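Long-range contacts in PHOX (Pseudomonas fluorescens, PDB 4A9V), which is an alkaline phosphatase with a beta-propeller fold, hydrolysing phosphate monoesters with a cofactor of iron and calcium ions: residues A[12-17]-A[520-525]; A[28-33]-A[576-581]; A[161-166]-A[243-248]; A[198-203]-A[232-237]. All coordinates share one frame; numbering follows the deposited sequence. Where two conformers were deposited one is given.

In the fold
Contacts 1 and 2 sit together on one side of the chain's centre, their own centres 14 Å apart, and contacts 3 and 4 form a second pair on the opposite side, 12 Å apart. Contacts 1 and 2 touch through packing, with Phe524 CZ 3.7 Å from Tyr30 CE2. In the other pair Leu243 CD1 lies 3.6 Å from Phe200 CD1. About 45 Å separates the centres of contacts 1 and 3. None of the four forms the metal site: the Cys199 side chain of contact 4 is about 12 Å from the mu-oxo-diiron, and that of Met525 in contact 1 about 10 Å from that of Glu532, which binds lithium here and has been seen with calcium.

Contact 1: A[12-17]-A[520-525]; sequences GFDSIP and EIRRFM
Phe13 and Phe524 make the dense centre of this contact. Phe524 comes in edge-first, with its CD1 3.7 Å above the middle of the Phe13 ring and the two planes at 77°, a T-shaped pair. Phe13 is swung there by a chi1 of 63°, which sets CG between its backbone N and carbonyl carbon; at the rim of the same ring, Phe13 CE2 lies 3.4 Å from Arg523 O. Arg523 O accepts a nearly straight bond from Ile16 N at 2.9 Å. Next to it Arg523 N donates to Ser15 OG, also at 2.9 Å, and this hydroxyl is bonded to Gln472 as well. Ile16 CD1 presses to 3.4 Å from Phe524 O, a buried carbonyl oxygen with no polar partner.

Arg523 is held fast. Its chain bends at chi3, and Arg523 NH1 donates to Ile16 O at 2.8 Å in the carbonyl plane. NH1 is shared between Ile16 O and Gln472 O, while NE goes to Gln510 OE1 and NH2 to Met474 O.

Toward solvent the grip thins. Extended Arg522 slides past Phe13 in the opposite sense, and Arg522 NH1 reaches Phe13 O at 2.8 Å from above the carbonyl plane, while NE and NH2 both clasp Glu520 OE2. The ring of Pro17 lies exposed.

The N-terminal segment thus lies against strand 521-526, the outermost strand of a four-stranded antiparallel propeller blade, where Phe524 and Met525 both face Met511 in a classic beta bulge.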
# COMPACT_ATOMS: atom_id res chain seq x y z
N GLY A 12 9.56 8.16 23.05
CA GLY A 12 9.47 9.28 23.98
C GLY A 12 8.12 9.42 24.67
O GLY A 12 7.94 10.34 25.48
N PHE A 13 7.19 8.52 24.38
CA PHE A 13 5.83 8.58 24.92
C PHE A 13 5.49 7.26 25.61
O PHE A 13 6.10 6.23 25.33
CB PHE A 13 4.83 8.86 23.80
CG PHE A 13 4.76 7.77 22.76
CD1 PHE A 13 5.70 7.71 21.73
CD2 PHE A 13 3.88 6.73 22.90
CE1 PHE A 13 5.73 6.63 20.86
CE2 PHE A 13 3.91 5.64 22.05
CZ PHE A 13 4.85 5.58 21.04
N ASP A 14 4.52 7.30 26.52
CA ASP A 14 4.03 6.10 27.19
C ASP A 14 3.00 5.39 26.33
O ASP A 14 2.10 6.01 25.78
CB ASP A 14 3.38 6.47 28.53
CG ASP A 14 4.39 6.89 29.57
OD1 ASP A 14 5.61 6.78 29.30
OD2 ASP A 14 3.98 7.11 30.73
N SER A 15 3.13 4.07 26.24
CA SER A 15 2.20 3.26 25.47
C SER A 15 0.77 3.48 25.95
O SER A 15 0.49 3.43 27.15
CB SER A 15 2.59 1.79 25.64
OG SER A 15 1.85 0.98 24.75
N ILE A 16 -0.14 3.77 25.02
CA ILE A 16 -1.52 4.09 25.35
C ILE A 16 -2.36 2.82 25.39
O ILE A 16 -2.00 1.81 24.78
CB ILE A 16 -2.14 5.11 24.37
CG1 ILE A 16 -2.39 4.51 22.98
CG2 ILE A 16 -1.25 6.34 24.26
CD1 ILE A 16 -3.28 5.39 22.12
N PRO A 17 -3.49 2.86 26.11
CA PRO A 17 -4.34 1.68 26.12
C PRO A 17 -5.04 1.43 24.79
O PRO A 17 -5.34 2.37 24.06
CB PRO A 17 -5.36 1.96 27.23
CG PRO A 17 -5.24 3.40 27.56
CD PRO A 17 -3.94 3.91 27.04
N GLU A 520 11.57 -3.01 21.32
CA GLU A 520 10.46 -2.50 22.11
C GLU A 520 9.39 -1.87 21.21
O GLU A 520 9.71 -1.11 20.30
CB GLU A 520 10.94 -1.48 23.14
CG GLU A 520 9.84 -1.02 24.08
CD GLU A 520 10.29 -0.05 25.15
OE1 GLU A 520 11.48 0.36 25.17
OE2 GLU A 520 9.42 0.38 25.94
N ILE A 521 8.13 -2.13 21.54
CA ILE A 521 6.98 -1.60 20.81
C ILE A 521 6.01 -0.94 21.80
O ILE A 521 5.67 -1.54 22.82
CB ILE A 521 6.24 -2.72 20.05
CG1 ILE A 521 7.18 -3.36 19.03
CG2 ILE A 521 5.00 -2.17 19.37
CD1 ILE A 521 6.70 -4.69 18.48
N ARG A 522 5.59 0.29 21.49
CA ARG A 522 4.59 1.00 22.28
C ARG A 522 3.42 1.43 21.40
O ARG A 522 3.62 1.91 20.28
CB ARG A 522 5.21 2.23 22.95
CG ARG A 522 6.31 1.90 23.94
CD ARG A 522 6.83 3.13 24.65
NE ARG A 522 7.98 2.76 25.46
CZ ARG A 522 8.62 3.58 26.29
NH1 ARG A 522 8.22 4.83 26.42
NH2 ARG A 522 9.69 3.14 26.93
N ARG A 523 2.20 1.31 21.91
CA ARG A 523 1.02 1.77 21.19
C ARG A 523 0.93 3.29 21.26
O ARG A 523 1.05 3.87 22.34
CB ARG A 523 -0.25 1.13 21.76
CG ARG A 523 -1.47 1.37 20.89
CD ARG A 523 -2.73 0.75 21.47
NE ARG A 523 -2.65 -0.71 21.54
CZ ARG A 523 -2.48 -1.41 22.66
NH1 ARG A 523 -2.37 -0.81 23.84
NH2 ARG A 523 -2.51 -2.73 22.62
N PHE A 524 0.73 3.91 20.10
CA PHE A 524 0.75 5.37 19.98
C PHE A 524 -0.63 5.97 19.70
O PHE A 524 -0.95 7.03 20.24
CB PHE A 524 1.73 5.78 18.87
CG PHE A 524 1.76 7.26 18.60
CD1 PHE A 524 2.50 8.12 19.39
CD2 PHE A 524 1.08 7.79 17.52
CE1 PHE A 524 2.50 9.48 19.15
CE2 PHE A 524 1.10 9.14 17.25
CZ PHE A 524 1.84 9.99 18.05
N MET A 525 -1.41 5.35 18.81
CA MET A 525 -2.70 5.89 18.39
C MET A 525 -3.69 4.75 18.21
O MET A 525 -3.34 3.68 17.74
CB MET A 525 -2.55 6.66 17.06
CG MET A 525 -3.82 7.36 16.61
SD MET A 525 -3.64 8.16 15.00
CE MET A 525 -3.88 6.76 13.92

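Contact 2: A[28-33]-A[576-581]; sequences KGYKSS and ITREDG
Tyr30 and Arg578 meet on one face of the sheet. Arg578 CG sits over the tyrosine ring, 3.7 Å from its centroid and displaced toward the rim on the CE2 and CZ side, a CH-pi contact made by the aliphatic part of the arginine. On the same face Ile576 CD1 touches Ser32 CB at 3.5 Å. The other face carries Lys31 and Thr577, where the lysine chain turns at its last torsion (chi4 64°) and brings NZ to 2.6 Å from Thr577 OG1.

Behind these side chains the backbones set the register. Lys31 and Thr577 are the hydrogen-bonded antiparallel pair, with Lys31 N to Thr577 O at 2.9 Å and Thr577 N to Lys31 O at 3.0 Å; Tyr30-Arg578 and Ser32-Ile576 are the non-hydrogen-bonded pairs beside it. Just past the strand pair, Glu579 N donates to Gly29 O at 2.8 Å. A water also donates to that oxygen and accepts from Asp580 N.

Further out, a type I turn from Arg578 to Gly581 brings Asp580 to the edge of the Arg578 guanidinium. There NE meets OD1 and NH2 meets OD2, a side-on salt bridge that fixes the guanidinium, while NH1 goes to Ile583 O. Tyr30 OH is bonded to Gly585 N, tying down the far end of the ring.

Strand 30-37, from near the start of the chain, thus forms the outer strand of a four-stranded blade whose other three come from the C-terminal part: the Velcro closure of beta-propellers.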
# COMPACT_ATOMS: atom_id res chain seq x y z
N LYS A 28 -0.71 11.51 26.01
CA LYS A 28 -0.81 12.84 26.60
C LYS A 28 0.10 13.81 25.85
O LYS A 28 1.22 13.47 25.48
CB LYS A 28 -0.41 12.79 28.08
CG LYS A 28 -1.55 12.39 29.01
CD LYS A 28 -1.60 10.89 29.23
CE LYS A 28 -1.01 10.49 30.58
NZ LYS A 28 0.38 9.98 30.46
N GLY A 29 -0.41 15.01 25.61
CA GLY A 29 0.38 16.06 24.97
C GLY A 29 0.32 16.05 23.46
O GLY A 29 0.99 16.85 22.81
N TYR A 30 -0.50 15.17 22.89
CA TYR A 30 -0.67 15.05 21.44
C TYR A 30 -2.07 15.48 21.03
O TYR A 30 -3.03 15.33 21.79
CB TYR A 30 -0.42 13.61 20.98
CG TYR A 30 1.05 13.28 20.87
CD1 TYR A 30 1.77 12.84 21.98
CD2 TYR A 30 1.73 13.43 19.68
CE1 TYR A 30 3.13 12.57 21.88
CE2 TYR A 30 3.06 13.13 19.56
CZ TYR A 30 3.76 12.68 20.66
OH TYR A 30 5.10 12.42 20.52
N LYS A 31 -2.19 15.98 19.80
CA LYS A 31 -3.49 16.36 19.27
C LYS A 31 -3.59 15.98 17.81
O LYS A 31 -2.59 15.65 17.16
CB LYS A 31 -3.73 17.86 19.44
CG LYS A 31 -2.67 18.75 18.83
CD LYS A 31 -2.90 20.21 19.20
CE LYS A 31 -1.69 21.07 18.85
NZ LYS A 31 -1.43 21.10 17.38
N SER A 32 -4.82 15.92 17.32
CA SER A 32 -5.10 15.55 15.95
C SER A 32 -6.09 16.51 15.33
O SER A 32 -6.91 17.11 16.02
CB SER A 32 -5.64 14.12 15.86
OG SER A 32 -6.91 14.00 16.46
N SER A 33 -5.94 16.70 14.02
CA SER A 33 -6.83 17.53 13.22
C SER A 33 -7.06 16.83 11.89
O SER A 33 -6.17 16.18 11.37
CB SER A 33 -6.16 18.90 12.98
OG SER A 33 -7.09 19.83 12.46
N ILE A 576 -1.18 14.79 13.04
CA ILE A 576 -0.88 14.56 14.45
C ILE A 576 0.31 15.43 14.84
O ILE A 576 1.34 15.42 14.18
CB ILE A 576 -0.51 13.08 14.69
CG1 ILE A 576 -1.53 12.12 14.07
CG2 ILE A 576 -0.26 12.83 16.17
CD1 ILE A 576 -2.96 12.30 14.52
N THR A 577 0.14 16.18 15.93
CA THR A 577 1.18 17.09 16.41
C THR A 577 1.28 16.98 17.93
O THR A 577 0.38 16.48 18.61
CB THR A 577 0.87 18.54 16.02
OG1 THR A 577 -0.43 18.90 16.49
CG2 THR A 577 0.93 18.73 14.50
N ARG A 578 2.37 17.52 18.47
CA ARG A 578 2.50 17.76 19.91
C ARG A 578 2.02 19.16 20.27
O ARG A 578 2.36 20.14 19.62
CB ARG A 578 3.96 17.58 20.35
CG ARG A 578 4.38 16.12 20.45
CD ARG A 578 5.89 15.94 20.47
NE ARG A 578 6.53 16.70 21.54
CZ ARG A 578 7.77 16.48 21.98
NH1 ARG A 578 8.51 15.52 21.45
NH2 ARG A 578 8.27 17.24 22.94
N GLU A 579 1.33 19.25 21.41
CA GLU A 579 0.93 20.54 21.96
C GLU A 579 2.14 21.44 22.21
O GLU A 579 2.06 22.66 22.02
CB GLU A 579 0.14 20.34 23.26
CG GLU A 579 -1.18 19.62 23.06
CD GLU A 579 -1.79 19.10 24.35
OE1 GLU A 579 -1.22 19.36 25.43
OE2 GLU A 579 -2.84 18.43 24.28
N ASP A 580 3.27 20.84 22.57
CA ASP A 580 4.48 21.62 22.87
C ASP A 580 5.36 21.86 21.64
O ASP A 580 6.40 22.52 21.75
CB ASP A 580 5.29 20.94 23.97
CG ASP A 580 5.92 19.63 23.51
OD1 ASP A 580 5.91 19.35 22.30
OD2 ASP A 580 6.49 18.92 24.38
N GLY A 581 4.88 21.48 20.46
CA GLY A 581 5.54 21.87 19.21
C GLY A 581 6.75 21.02 18.86
O GLY A 581 7.45 21.31 17.89
O HOH W 1 3.26 18.12 23.84

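Contact 3: A[161-166]-A[243-248]; sequences MKTSAD and LNRHGW
The Arg245 guanidinium has Thr163 over one face, with Thr163 OG1 4.0 Å above its centre and Thr163 CG2 3.6 Å from Arg245 NE. At its edge Arg245 NH1 takes two acceptors. It approaches Met161 O at 2.8 Å nearly in line with the C=O, though the N-H is bent (143°) and the oxygen tilted 22° from the guanidinium plane; it meets Asp166 OD2 at 2.9 Å, on the anti lone pair, in a salt bridge. The other flat group, the Trp248 indole, has Arg245 CA at its edge, in plane. Met161 CE approaches it obliquely, 3.7 Å from Trp248 CZ2, in a Met-aromatic contact, and Ile369 of helix 364-369 packs against both.

Thr163 belongs to an ST motif, Thr163 OG1 accepting from Asp166 N at 3.0 Å, so one short turn presents both the covering methyl and the carboxylate. It lies in the loop joining strands 148-152 and 171-173, clipped here to the loop leading into strand 249-252 of the same mixed sheet.

Arg245 gets to the turn by bending at chi2 and chi3. Second partners lock what remains: Glu242 bridges NE, Lys171 O takes NH2, and Lys171 N donates to Asp166 OD2, giving this buried oxygen two donors. A doubly bent chain puts Met161 SD 3.3 Å from Asn244 O. Trp248 NE1 donates to Asn244 O at 2.9 Å, which fixes the indole.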
# COMPACT_ATOMS: atom_id res chain seq x y z
N MET A 161 -1.03 -6.70 -24.26
CA MET A 161 -1.40 -5.40 -23.72
C MET A 161 -2.29 -4.61 -24.67
O MET A 161 -2.62 -3.46 -24.40
CB MET A 161 -0.15 -4.58 -23.39
CG MET A 161 0.79 -5.28 -22.43
SD MET A 161 0.14 -5.43 -20.75
CE MET A 161 0.57 -3.83 -20.10
N LYS A 162 -2.65 -5.22 -25.80
CA LYS A 162 -3.51 -4.58 -26.79
C LYS A 162 -4.97 -4.97 -26.57
O LYS A 162 -5.28 -6.12 -26.28
CB LYS A 162 -3.07 -4.99 -28.20
CG LYS A 162 -1.67 -4.52 -28.57
CD LYS A 162 -1.24 -5.06 -29.93
CE LYS A 162 0.15 -4.57 -30.29
NZ LYS A 162 0.58 -5.05 -31.63
N THR A 163 -5.86 -4.00 -26.75
CA THR A 163 -7.29 -4.23 -26.65
C THR A 163 -7.98 -3.58 -27.85
O THR A 163 -7.36 -2.82 -28.59
CB THR A 163 -7.86 -3.60 -25.38
OG1 THR A 163 -7.66 -2.19 -25.44
CG2 THR A 163 -7.20 -4.17 -24.13
N SER A 164 -9.28 -3.78 -27.98
CA SER A 164 -10.01 -3.15 -29.07
C SER A 164 -9.95 -1.63 -28.99
O SER A 164 -9.84 -0.95 -30.00
CB SER A 164 -11.47 -3.60 -29.07
OG SER A 164 -12.09 -3.33 -27.83
N ALA A 165 -9.97 -1.10 -27.77
CA ALA A 165 -9.91 0.34 -27.58
C ALA A 165 -8.49 0.89 -27.74
O ALA A 165 -8.31 2.08 -28.00
CB ALA A 165 -10.48 0.72 -26.22
N ASP A 166 -7.49 0.06 -27.46
CA ASP A 166 -6.10 0.48 -27.56
C ASP A 166 -5.28 -0.51 -28.37
O ASP A 166 -4.68 -1.43 -27.82
CB ASP A 166 -5.45 0.66 -26.19
CG ASP A 166 -4.03 1.14 -26.31
OD1 ASP A 166 -3.74 1.88 -27.28
OD2 ASP A 166 -3.15 0.70 -25.53
N LEU A 243 -7.30 -6.97 -18.35
CA LEU A 243 -6.75 -7.49 -17.09
C LEU A 243 -5.23 -7.31 -17.02
O LEU A 243 -4.66 -7.23 -15.93
CB LEU A 243 -7.11 -8.97 -16.94
CG LEU A 243 -7.01 -9.53 -15.52
CD1 LEU A 243 -8.14 -9.00 -14.66
CD2 LEU A 243 -7.00 -11.05 -15.52
N ASN A 244 -4.56 -7.31 -18.17
CA ASN A 244 -3.11 -7.23 -18.21
C ASN A 244 -2.58 -5.81 -18.07
O ASN A 244 -1.39 -5.61 -17.82
CB ASN A 244 -2.58 -7.84 -19.50
CG ASN A 244 -2.91 -9.30 -19.63
OD1 ASN A 244 -3.01 -10.01 -18.63
ND2 ASN A 244 -3.10 -9.76 -20.86
N ARG A 245 -3.46 -4.83 -18.22
CA ARG A 245 -3.08 -3.42 -18.27
C ARG A 245 -3.23 -2.75 -16.90
O ARG A 245 -3.06 -1.53 -16.78
CB ARG A 245 -3.89 -2.72 -19.35
CG ARG A 245 -3.47 -3.16 -20.75
CD ARG A 245 -4.62 -3.27 -21.74
NE ARG A 245 -5.36 -2.02 -21.91
CZ ARG A 245 -4.96 -1.02 -22.68
NH1 ARG A 245 -3.85 -1.11 -23.38
NH2 ARG A 245 -5.69 0.08 -22.74
N HIS A 246 -3.40 -3.57 -15.87
CA HIS A 246 -3.49 -3.16 -14.47
C HIS A 246 -2.75 -4.17 -13.63
O HIS A 246 -2.44 -5.28 -14.09
CB HIS A 246 -4.95 -3.04 -14.04
CG HIS A 246 -5.74 -2.11 -14.91
ND1 HIS A 246 -5.69 -0.76 -14.75
CD2 HIS A 246 -6.46 -2.35 -16.07
CE1 HIS A 246 -6.38 -0.18 -15.76
NE2 HIS A 246 -6.83 -1.15 -16.57
N GLY A 247 -2.41 -3.78 -12.41
CA GLY A 247 -1.50 -4.55 -11.56
C GLY A 247 -0.05 -4.09 -11.66
O GLY A 247 0.87 -4.89 -11.45
N TRP A 248 0.15 -2.80 -11.92
CA TRP A 248 1.49 -2.23 -12.12
C TRP A 248 1.77 -1.15 -11.11
O TRP A 248 0.86 -0.64 -10.43
CB TRP A 248 1.58 -1.65 -13.52
CG TRP A 248 1.25 -2.64 -14.62
CD1 TRP A 248 0.05 -2.75 -15.31
CD2 TRP A 248 2.12 -3.68 -15.17
NE1 TRP A 248 0.12 -3.77 -16.24
CE2 TRP A 248 1.35 -4.34 -16.21
CE3 TRP A 248 3.42 -4.09 -14.92
CZ2 TRP A 248 1.91 -5.33 -17.00
CZ3 TRP A 248 3.96 -5.12 -15.69
CH2 TRP A 248 3.22 -5.72 -16.72

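Contact 4: A[198-203]-A[232-237]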
# COMPACT_ATOMS: atom_id res chain seq x y z
N ASP A 198 -10.26 -7.63 -8.62
CA ASP A 198 -11.59 -7.59 -8.00
C ASP A 198 -12.60 -6.91 -8.91
O ASP A 198 -13.81 -7.15 -8.81
CB ASP A 198 -11.55 -6.83 -6.68
CG ASP A 198 -10.79 -7.56 -5.59
OD1 ASP A 198 -10.23 -8.65 -5.84
OD2 ASP A 198 -10.76 -7.02 -4.46
N CYS A 199 -12.12 -5.96 -9.72
CA CYS A 199 -12.96 -5.06 -10.48
C CYS A 199 -13.46 -5.66 -11.79
O CYS A 199 -14.27 -5.05 -12.47
CB CYS A 199 -12.18 -3.78 -10.78
SG CYS A 199 -11.69 -2.88 -9.31
N PHE A 200 -12.92 -6.82 -12.16
CA PHE A 200 -13.26 -7.46 -13.43
C PHE A 200 -14.26 -8.58 -13.21
O PHE A 200 -14.30 -9.20 -12.16
CB PHE A 200 -11.99 -7.99 -14.09
CG PHE A 200 -11.07 -6.90 -14.57
CD1 PHE A 200 -10.22 -6.25 -13.68
CD2 PHE A 200 -11.11 -6.47 -15.89
CE1 PHE A 200 -9.44 -5.19 -14.11
CE2 PHE A 200 -10.33 -5.42 -16.32
CZ PHE A 200 -9.50 -4.77 -15.42
N GLY A 201 -15.10 -8.80 -14.20
CA GLY A 201 -16.01 -9.94 -14.20
C GLY A 201 -16.26 -10.37 -15.62
O GLY A 201 -15.49 -10.03 -16.51
N SER A 202 -17.34 -11.11 -15.85
CA SER A 202 -17.72 -11.46 -17.19
C SER A 202 -19.23 -11.54 -17.30
O SER A 202 -19.91 -11.95 -16.36
CB SER A 202 -17.11 -12.80 -17.60
OG SER A 202 -17.53 -13.15 -18.91
N SER A 203 -19.74 -11.15 -18.46
CA SER A 203 -21.15 -11.35 -18.77
C SER A 203 -21.49 -12.83 -18.96
O SER A 203 -22.66 -13.19 -18.97
CB SER A 203 -21.54 -10.55 -20.01
OG SER A 203 -20.61 -10.71 -21.06
N PRO A 232 -18.22 -2.13 -20.25
CA PRO A 232 -17.69 -3.36 -20.84
C PRO A 232 -16.16 -3.45 -20.83
O PRO A 232 -15.63 -4.53 -21.09
CB PRO A 232 -18.19 -3.31 -22.29
CG PRO A 232 -18.53 -1.88 -22.55
CD PRO A 232 -18.97 -1.32 -21.23
N ARG A 233 -15.48 -2.38 -20.46
CA ARG A 233 -14.03 -2.43 -20.30
C ARG A 233 -13.64 -3.49 -19.26
O ARG A 233 -12.55 -4.06 -19.33
CB ARG A 233 -13.50 -1.06 -19.89
CG ARG A 233 -11.98 -0.98 -19.82
CD ARG A 233 -11.46 0.45 -19.88
NE ARG A 233 -11.82 1.24 -18.70
CZ ARG A 233 -10.96 1.58 -17.75
NH1 ARG A 233 -9.83 0.91 -17.60
NH2 ARG A 233 -11.25 2.59 -16.94
N PHE A 234 -14.53 -3.74 -18.32
CA PHE A 234 -14.30 -4.66 -17.21
C PHE A 234 -14.92 -6.04 -17.43
O PHE A 234 -14.86 -6.90 -16.54
CB PHE A 234 -14.82 -4.03 -15.92
CG PHE A 234 -14.08 -2.78 -15.52
CD1 PHE A 234 -12.84 -2.87 -14.93
CD2 PHE A 234 -14.50 -1.54 -15.96
CE1 PHE A 234 -12.06 -1.74 -14.73
CE2 PHE A 234 -13.74 -0.40 -15.76
CZ PHE A 234 -12.51 -0.51 -15.17
N ASP A 235 -15.52 -6.24 -18.61
CA ASP A 235 -16.13 -7.51 -18.99
C ASP A 235 -15.13 -8.37 -19.75
O ASP A 235 -14.79 -8.09 -20.90
CB ASP A 235 -17.36 -7.23 -19.85
CG ASP A 235 -18.10 -8.50 -20.27
OD1 ASP A 235 -17.64 -9.62 -19.95
OD2 ASP A 235 -19.17 -8.35 -20.89
N MET A 236 -14.64 -9.41 -19.07
CA MET A 236 -13.61 -10.29 -19.63
C MET A 236 -14.07 -11.07 -20.86
O MET A 236 -13.23 -11.58 -21.59
CB MET A 236 -13.12 -11.26 -18.56
CG MET A 236 -12.39 -10.59 -17.42
SD MET A 236 -10.74 -10.03 -17.90
CE MET A 236 -9.90 -11.59 -18.16
N ALA A 237 -15.38 -11.17 -21.08
CA ALA A 237 -15.89 -11.81 -22.29
C ALA A 237 -15.55 -10.96 -23.51
O ALA A 237 -15.59 -11.44 -24.64
CB ALA A 237 -17.39 -12.05 -22.20
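Phe200 and Phe234 cross at a slant, their planes 52° apart and centroids separated by 5.2 Å, so the pair is neither a stack nor a T. Phe234 CD1 lies over one face of the Phe200 ring, displaced toward the rim. The contact joins two loop segments, one before and one after helix 211-216, by a single backbone bridge, and an Asx turn at Asp235 carries its polar end.

Other groups close in around the rings. Met236, its chain bent at chi2 and chi3, brings SD to 4.1 Å from Phe200 CD2, an oblique Met-aromatic contact. Phe234 CZ sits over the centre of the Arg233 guanidinium, which is held by Glu242 and Gly145, and Trp227 meets Phe234 edge-to-face.

Between the aromatic end and the polar end run the two bridge bonds: Gly201 N to Phe234 O at 3.0 Å and Met236 N to Gly201 O at 2.8 Å, both nearly straight.

Asp235 points its carboxylate toward residues 202-203 of the other segment because CG is anti to the backbone N (chi1 -179°). Ser203 OG donates to the syn lone pair of Asp235 OD2 at 2.8 Å. Ser202 OG touches Ala237 CB but finds its main polar partner in Gln207. Finally, Asp235 OD1 is pinned from opposite faces of the carboxylate plane, by Ser203 N on one and Ala237 N on the other, each at 3.0 Å.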